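Local coordinates for UPF0141 protein yjdB (Campylobacter jejuni subsp. jejuni HB93-13, PDB 4TN0) that probably transfers phosphoethanolamine to its acceptors in the periplasm, as the zinc-binding, alkaline phosphatase-like catalytic domain of the transferase EptC, at residues E79-S82 / S83-Q87; I134-K137 / E138-H142; T192-N195 / T196-Y199. All blocks are in the same frame, centred on the assembly; numbering follows the deposited sequence.

Contact 1: E79-S82 / S83-Q87; sequences ENYS and SSEFQ
The hydroxyls of S82 and S84 meet in a short hydrogen bond, 2.6 Å from OG to OG, in which either could be the donor. Serine suits both places because its hydroxyl stands one carbon from the main chain, and S82 OG turns to this partner by lying anti to its own nitrogen (chi1 163°). Both serines belong to a type I beta turn from S82 to E85, and the bond ties its first residue to its third; the closing bond, E85 N to S82 O, is weak at 3.4 Å though nearly straight. From the last residue of the turn, the extended side chain of E85 runs back to cross the Y81 ring at about a right angle. Its OE1 comes within 3.6 Å of Y81 CD1, with ring and carboxylate planes 59° apart. Farther round, Y81 OH lies 3.7 Å from S83 CA. Y81 also rests on P70 and C71 of helix 68-73, work for a broad, largely apolar ring. S74 and S76 hydrogen-bond the carboxylate of E85 and hold it in van der Waals contact with the ring; the chemistry implies a surface turn pinned by hydroxyls and tied through E85 to the chain after helix 68-73.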
loop_
_atom_site.group_PDB
_atom_site.type_symbol
_atom_site.label_atom_id
_atom_site.label_comp_id
_atom_site.label_asym_id
_atom_site.label_seq_id
_atom_site.Cartn_x
_atom_site.Cartn_y
_atom_site.Cartn_z
ATOM N N GLU A 79 17.638 -3.960 -5.526
ATOM C CA GLU A 79 19.085 -3.989 -5.745
ATOM C C GLU A 79 19.500 -3.430 -7.094
ATOM O O GLU A 79 20.627 -2.973 -7.237
ATOM C CB GLU A 79 19.623 -5.409 -5.622
ATOM C CG GLU A 79 18.856 -6.289 -4.656
ATOM C CD GLU A 79 19.761 -7.310 -3.969
ATOM O OE1 GLU A 79 20.337 -8.169 -4.674
ATOM O OE2 GLU A 79 19.897 -7.249 -2.724
ATOM N N ASN A 80 18.572 -3.374 -8.044
ATOM C CA ASN A 80 18.881 -2.873 -9.377
ATOM C C ASN A 80 18.049 -1.676 -9.810
ATOM O O ASN A 80 18.190 -1.187 -10.938
ATOM C CB ASN A 80 18.664 -3.983 -10.412
ATOM C CG ASN A 80 19.651 -5.121 -10.266
ATOM O OD1 ASN A 80 20.840 -4.960 -10.557
ATOM N ND2 ASN A 80 19.165 -6.288 -9.827
ATOM N N TYR A 81 17.178 -1.201 -8.928
ATOM C CA TYR A 81 16.414 -0.019 -9.265
ATOM C C TYR A 81 17.331 1.204 -9.329
ATOM O O TYR A 81 18.207 1.396 -8.488
ATOM C CB TYR A 81 15.275 0.227 -8.273
ATOM C CG TYR A 81 14.574 1.520 -8.568
ATOM C CD1 TYR A 81 13.664 1.598 -9.618
ATOM C CD2 TYR A 81 14.845 2.678 -7.841
ATOM C CE1 TYR A 81 13.021 2.780 -9.932
ATOM C CE2 TYR A 81 14.195 3.879 -8.148
ATOM C CZ TYR A 81 13.283 3.916 -9.200
ATOM O OH TYR A 81 12.631 5.081 -9.527
ATOM N N SER A 82 17.113 2.022 -10.346
ATOM C CA SER A 82 17.747 3.318 -10.448
ATOM C C SER A 82 16.666 4.362 -10.661
ATOM O O SER A 82 15.642 4.082 -11.290
ATOM C CB SER A 82 18.753 3.349 -11.590
ATOM O OG SER A 82 19.077 4.686 -11.929
ATOM N N SER A 83 16.872 5.557 -10.129
ATOM C CA SER A 83 15.878 6.608 -10.276
ATOM C C SER A 83 15.864 7.153 -11.707
ATOM O O SER A 83 14.952 7.888 -12.099
ATOM C CB SER A 83 16.129 7.735 -9.268
ATOM O OG SER A 83 15.342 7.521 -8.102
ATOM N N SER A 84 16.856 6.765 -12.501
ATOM C CA SER A 84 17.001 7.329 -13.835
ATOM C C SER A 84 16.260 6.510 -14.867
ATOM O O SER A 84 16.139 6.921 -16.022
ATOM C CB SER A 84 18.479 7.419 -14.221
ATOM O OG SER A 84 19.108 6.156 -14.090
ATOM N N GLU A 85 15.746 5.359 -14.450
ATOM C CA GLU A 85 15.021 4.510 -15.378
ATOM C C GLU A 85 13.746 5.229 -15.753
ATOM O O GLU A 85 13.200 5.989 -14.959
ATOM C CB GLU A 85 14.749 3.123 -14.790
ATOM C CG GLU A 85 13.506 2.983 -13.945
ATOM C CD GLU A 85 13.381 1.575 -13.371
ATOM O OE1 GLU A 85 14.436 0.939 -13.079
ATOM O OE2 GLU A 85 12.223 1.110 -13.223
ATOM N N PHE A 86 13.336 5.046 -17.003
ATOM C CA PHE A 86 12.182 5.731 -17.551
ATOM C C PHE A 86 11.465 4.766 -18.522
ATOM O O PHE A 86 11.777 4.706 -19.722
ATOM C CB PHE A 86 12.616 7.020 -18.247
ATOM C CG PHE A 86 11.472 7.856 -18.755
ATOM C CD1 PHE A 86 10.362 8.098 -17.946
ATOM C CD2 PHE A 86 11.511 8.425 -20.018
ATOM C CE1 PHE A 86 9.302 8.879 -18.397
ATOM C CE2 PHE A 86 10.453 9.212 -20.479
ATOM C CZ PHE A 86 9.346 9.436 -19.669
ATOM N N GLN A 87 10.528 3.994 -17.980
ATOM C CA GLN A 87 9.959 2.858 -18.686
ATOM C C GLN A 87 8.587 2.488 -18.127
ATOM O O GLN A 87 8.178 3.011 -17.100
ATOM C CB GLN A 87 10.897 1.660 -18.582
ATOM C CG GLN A 87 10.904 1.060 -17.191
ATOM C CD GLN A 87 12.113 0.200 -16.930
ATOM O OE1 GLN A 87 13.223 0.507 -17.378
ATOM N NE2 GLN A 87 11.909 -0.883 -16.196
#

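Contact 2: I134-K137 / E138-H142; sequences IPFK and EKLNH
The F136 ring and L140 form the apolar side of this helical turn. L140 CD1 sits over one face of the ring in a CH-pi contact, 4.2 Å from the centroid and 28° off the ring normal, and its closest ring atom is F136 CZ at 3.8 Å. With CG anti to the backbone nitrogen (chi1 171°), F136 swings its ring along the helix until the CZ end passes under L140 CD1. A flat ring and a branched aliphatic chain suit this buried side: F136 also packs on V21 and I149 of the central sheet and on L210 of helix 186-211, while L140 touches L19.

Main-chain bonds run from the second segment back to the first. E138 N donates to I134 O at 3.2 Å and K139 N to P135 O at 3.0 Å, both in the i to i+4 pattern of an alpha helix. P135 lacks an N-H but can still offer its carbonyl. L140 N shares its N-H between F136 O (i to i+4, weak) and K137 O (i to i+3), the latter 3.0 Å away and approached from above its carbonyl plane. Through F136, K139 and L140, helix 133-139 packs against the mixed sheet of an alkaline phosphatase-like alpha/beta fold, lying next to helix 186-211.

Polar side chains take the last turn. H142 ND1 donates to E138 O at 3.1 Å, nearly straight on to the carbonyl and in the plane of the imidazole, so a side-chain N-H takes up a main-chain oxygen near the C-terminal end of helix 133-139. K139 has a long chain bent at chi2 (66°), whose NZ reaches H142 O in a weak bond of 3.4 Å. Its main polar partner is D100, through a salt bridge, while the side chain also touches F104 and I149.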
loop_
_atom_site.group_PDB
_atom_site.type_symbol
_atom_site.label_atom_id
_atom_site.label_comp_id
_atom_site.label_asym_id
_atom_site.label_seq_id
_atom_site.Cartn_x
_atom_site.Cartn_y
_atom_site.Cartn_z
ATOM N N ILE A 134 -15.279 8.382 -2.267
ATOM C CA ILE A 134 -16.215 8.962 -3.226
ATOM C C ILE A 134 -15.967 8.519 -4.677
ATOM O O ILE A 134 -16.875 7.961 -5.299
ATOM C CB ILE A 134 -16.222 10.510 -3.141
ATOM C CG1 ILE A 134 -16.938 10.961 -1.869
ATOM C CG2 ILE A 134 -16.935 11.109 -4.329
ATOM C CD1 ILE A 134 -16.860 12.445 -1.639
ATOM N N PRO A 135 -14.758 8.759 -5.236
ATOM C CA PRO A 135 -14.624 8.288 -6.621
ATOM C C PRO A 135 -14.516 6.772 -6.709
ATOM O O PRO A 135 -14.761 6.209 -7.778
ATOM C CB PRO A 135 -13.333 8.953 -7.090
ATOM C CG PRO A 135 -12.519 9.056 -5.839
ATOM C CD PRO A 135 -13.495 9.335 -4.734
ATOM N N PHE A 136 -14.188 6.127 -5.594
ATOM C CA PHE A 136 -14.149 4.672 -5.533
ATOM C C PHE A 136 -15.542 4.079 -5.666
ATOM O O PHE A 136 -15.742 3.127 -6.419
ATOM C CB PHE A 136 -13.520 4.210 -4.230
ATOM C CG PHE A 136 -13.626 2.734 -3.982
ATOM C CD1 PHE A 136 -12.976 1.824 -4.815
ATOM C CD2 PHE A 136 -14.314 2.250 -2.881
ATOM C CE1 PHE A 136 -13.046 0.459 -4.568
ATOM C CE2 PHE A 136 -14.384 0.880 -2.629
ATOM C CZ PHE A 136 -13.743 -0.015 -3.472
ATOM N N LYS A 137 -16.512 4.667 -4.968
ATOM C CA LYS A 137 -17.890 4.196 -5.061
ATOM C C LYS A 137 -18.390 4.397 -6.492
ATOM O O LYS A 137 -19.001 3.509 -7.070
ATOM C CB LYS A 137 -18.788 4.915 -4.037
ATOM C CG LYS A 137 -18.681 4.317 -2.638
ATOM C CD LYS A 137 -19.511 5.040 -1.580
ATOM C CE LYS A 137 -19.048 4.585 -0.179
ATOM N NZ LYS A 137 -19.638 5.289 1.002
ATOM N N GLU A 138 -18.065 5.539 -7.081
ATOM C CA GLU A 138 -18.502 5.839 -8.428
ATOM C C GLU A 138 -17.893 4.909 -9.481
ATOM O O GLU A 138 -18.535 4.572 -10.482
ATOM C CB GLU A 138 -18.181 7.287 -8.774
ATOM C CG GLU A 138 -18.497 7.632 -10.220
ATOM C CD GLU A 138 -20.001 7.551 -10.574
ATOM O OE1 GLU A 138 -20.842 7.311 -9.668
ATOM O OE2 GLU A 138 -20.342 7.732 -11.769
ATOM N N LYS A 139 -16.660 4.478 -9.263
ATOM C CA LYS A 139 -16.039 3.554 -10.198
ATOM C C LYS A 139 -16.633 2.153 -9.996
ATOM O O LYS A 139 -16.598 1.325 -10.907
ATOM C CB LYS A 139 -14.512 3.550 -10.017
ATOM C CG LYS A 139 -13.759 2.483 -10.813
ATOM C CD LYS A 139 -13.861 2.724 -12.311
ATOM C CE LYS A 139 -13.289 1.546 -13.099
ATOM N NZ LYS A 139 -13.350 1.780 -14.570
ATOM N N LEU A 140 -17.220 1.898 -8.826
ATOM C CA LEU A 140 -17.789 0.579 -8.563
ATOM C C LEU A 140 -19.075 0.350 -9.374
ATOM O O LEU A 140 -19.550 -0.779 -9.492
ATOM C CB LEU A 140 -18.050 0.392 -7.065
ATOM C CG LEU A 140 -16.881 -0.138 -6.216
ATOM C CD1 LEU A 140 -17.316 -0.460 -4.789
ATOM C CD2 LEU A 140 -16.225 -1.357 -6.841
ATOM N N ASN A 141 -19.637 1.429 -9.919
ATOM C CA ASN A 141 -20.819 1.341 -10.782
ATOM C C ASN A 141 -20.404 1.022 -12.222
ATOM O O ASN A 141 -21.077 0.250 -12.910
ATOM C CB ASN A 141 -21.657 2.632 -10.716
ATOM C CG ASN A 141 -22.426 2.778 -9.393
ATOM O OD1 ASN A 141 -22.731 1.788 -8.723
ATOM N ND2 ASN A 141 -22.731 4.019 -9.015
ATOM N N HIS A 142 -19.282 1.592 -12.665
ATOM C CA HIS A 142 -18.804 1.375 -14.030
ATOM C C HIS A 142 -17.621 0.407 -14.119
ATOM O O HIS A 142 -16.617 0.702 -14.767
ATOM C CB HIS A 142 -18.414 2.696 -14.690
ATOM C CG HIS A 142 -19.442 3.773 -14.566
ATOM N ND1 HIS A 142 -19.777 4.358 -13.362
ATOM C CD2 HIS A 142 -20.205 4.384 -15.504
ATOM C CE1 HIS A 142 -20.701 5.283 -13.565
ATOM N NE2 HIS A 142 -20.976 5.321 -14.856
#

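Contact 3: T192-N195 / T196-Y199; sequences TYDN and TLLY
T192 offers its carbonyl to the residue one turn on: T196 N donates weakly to T192 O, and T196 CG2 lies 3.3 Å from the same oxygen. The T192 hydroxyl is engaged with A188 O and C176 N.

Y193 O receives two donors, a weak bond from L197 N and a hydrogen bond from the T196 hydroxyl so short, 2.4 Å from T196 OG1 to Y193 O, that its exact length is doubtful. Threonine suits the place because its hydroxyl can bond a helix carbonyl while its methyl packs; chi1 of 70° sets OG1 between the backbone N and the carbonyl carbon, facing Y193 O. OG1 also hydrogen-bonds S156, outside this helix. The Y193 ring meets L197 obliquely, CE2 standing 3.9 Å from CD1, and its OH is hydrogen-bonded to T27 O. The backbone bonds form the i to i+4 ladder of an alpha helix, here the long, buried helix 186-211 of an alkaline phosphatase-like fold.

D194 O takes L198 N at 2.9 Å, N-H angle 157°, while D194 OD1 lies 3.9 Å from L197 CD1. The buried carboxylate is gripped by Y38, N32 and N41, donors that would be expected to favour its charged form.

N195 O accepts from Y199 N at 2.9 Å, again close to straight. The N195 side-chain amide uses both ends, OD1 taking F172 N and ND2 reaching Y165 OH; Y199 OH is hydrogen-bonded to E130.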
loop_
_atom_site.group_PDB
_atom_site.type_symbol
_atom_site.label_atom_id
_atom_site.label_comp_id
_atom_site.label_asym_id
_atom_site.label_seq_id
_atom_site.Cartn_x
_atom_site.Cartn_y
_atom_site.Cartn_z
ATOM N N THR A 192 -0.436 10.329 18.473
ATOM C CA THR A 192 -0.868 11.023 17.266
ATOM C C THR A 192 -0.596 10.182 16.034
ATOM O O THR A 192 -1.425 10.096 15.127
ATOM C CB THR A 192 -0.157 12.372 17.129
ATOM O OG1 THR A 192 -0.096 13.004 18.415
ATOM C CG2 THR A 192 -0.872 13.269 16.139
ATOM N N TYR A 193 0.578 9.557 16.018
ATOM C CA TYR A 193 1.005 8.725 14.906
ATOM C C TYR A 193 0.095 7.507 14.790
ATOM O O TYR A 193 -0.289 7.122 13.677
ATOM C CB TYR A 193 2.492 8.317 15.064
ATOM C CG TYR A 193 3.008 7.450 13.924
ATOM C CD1 TYR A 193 3.317 8.011 12.686
ATOM C CD2 TYR A 193 3.195 6.076 14.092
ATOM C CE1 TYR A 193 3.772 7.225 11.627
ATOM C CE2 TYR A 193 3.667 5.282 13.045
ATOM C CZ TYR A 193 3.955 5.867 11.820
ATOM O OH TYR A 193 4.418 5.096 10.785
ATOM N N ASP A 194 -0.239 6.917 15.937
ATOM C CA ASP A 194 -1.101 5.742 16.004
ATOM C C ASP A 194 -2.549 6.026 15.583
ATOM O O ASP A 194 -3.219 5.176 14.955
ATOM C CB ASP A 194 -1.076 5.161 17.408
ATOM C CG ASP A 194 0.205 4.420 17.694
ATOM O OD1 ASP A 194 0.977 4.205 16.737
ATOM O OD2 ASP A 194 0.428 4.011 18.848
ATOM N N ASN A 195 -3.029 7.220 15.921
ATOM C CA ASN A 195 -4.340 7.655 15.452
ATOM C C ASN A 195 -4.407 7.642 13.936
ATOM O O ASN A 195 -5.416 7.232 13.373
ATOM C CB ASN A 195 -4.676 9.061 15.951
ATOM C CG ASN A 195 -5.013 9.099 17.413
ATOM O OD1 ASN A 195 -5.336 8.080 18.020
ATOM N ND2 ASN A 195 -4.927 10.290 17.999
ATOM N N THR A 196 -3.343 8.099 13.278
ATOM C CA THR A 196 -3.324 8.123 11.823
ATOM C C THR A 196 -3.400 6.704 11.271
ATOM O O THR A 196 -3.995 6.475 10.225
ATOM C CB THR A 196 -2.057 8.811 11.252
ATOM O OG1 THR A 196 -0.897 7.989 11.486
ATOM C CG2 THR A 196 -1.857 10.127 11.890
ATOM N N LEU A 197 -2.797 5.756 11.983
ATOM C CA LEU A 197 -2.837 4.350 11.580
ATOM C C LEU A 197 -4.251 3.779 11.747
ATOM O O LEU A 197 -4.733 3.011 10.902
ATOM C CB LEU A 197 -1.834 3.535 12.403
ATOM C CG LEU A 197 -0.330 3.825 12.214
ATOM C CD1 LEU A 197 0.524 2.963 13.120
ATOM C CD2 LEU A 197 0.100 3.634 10.758
ATOM N N LEU A 198 -4.895 4.155 12.852
ATOM C CA LEU A 198 -6.259 3.761 13.177
ATOM C C LEU A 198 -7.218 4.234 12.099
ATOM O O LEU A 198 -8.052 3.474 11.606
ATOM C CB LEU A 198 -6.666 4.334 14.532
ATOM C CG LEU A 198 -7.980 3.850 15.133
ATOM C CD1 LEU A 198 -7.891 2.355 15.416
ATOM C CD2 LEU A 198 -8.242 4.620 16.422
ATOM N N TYR A 199 -7.072 5.491 11.711
ATOM C CA TYR A 199 -7.919 6.052 10.671
ATOM C C TYR A 199 -7.718 5.305 9.359
ATOM O O TYR A 199 -8.677 4.940 8.696
ATOM C CB TYR A 199 -7.610 7.534 10.490
ATOM C CG TYR A 199 -8.459 8.254 9.457
ATOM C CD1 TYR A 199 -9.841 8.131 9.455
ATOM C CD2 TYR A 199 -7.877 9.106 8.529
ATOM C CE1 TYR A 199 -10.620 8.821 8.536
ATOM C CE2 TYR A 199 -8.639 9.794 7.601
ATOM C CZ TYR A 199 -10.013 9.655 7.613
ATOM O OH TYR A 199 -10.771 10.342 6.700
#

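Overall arrangement
The three local contacts are set in series along one alkaline phosphatase-like chain and do not touch each other. Contact 1 lies on the surface in the loop between helices 68-73 and 90-96, and contact 3 on the opposite side of the chain's centre, with centres 33 Å apart. Contacts 2 and 3 come nearer, 26 Å between centres and about 10 Å between nearest atoms, and helix 186-211, which carries contact 3, also runs past contact 2. The zinc ion, bound by E26, the phosphothreonine at position 65, D226 and H227, lies about 10 Å from the side chain of Y193 and about 13 Å from that of Y81.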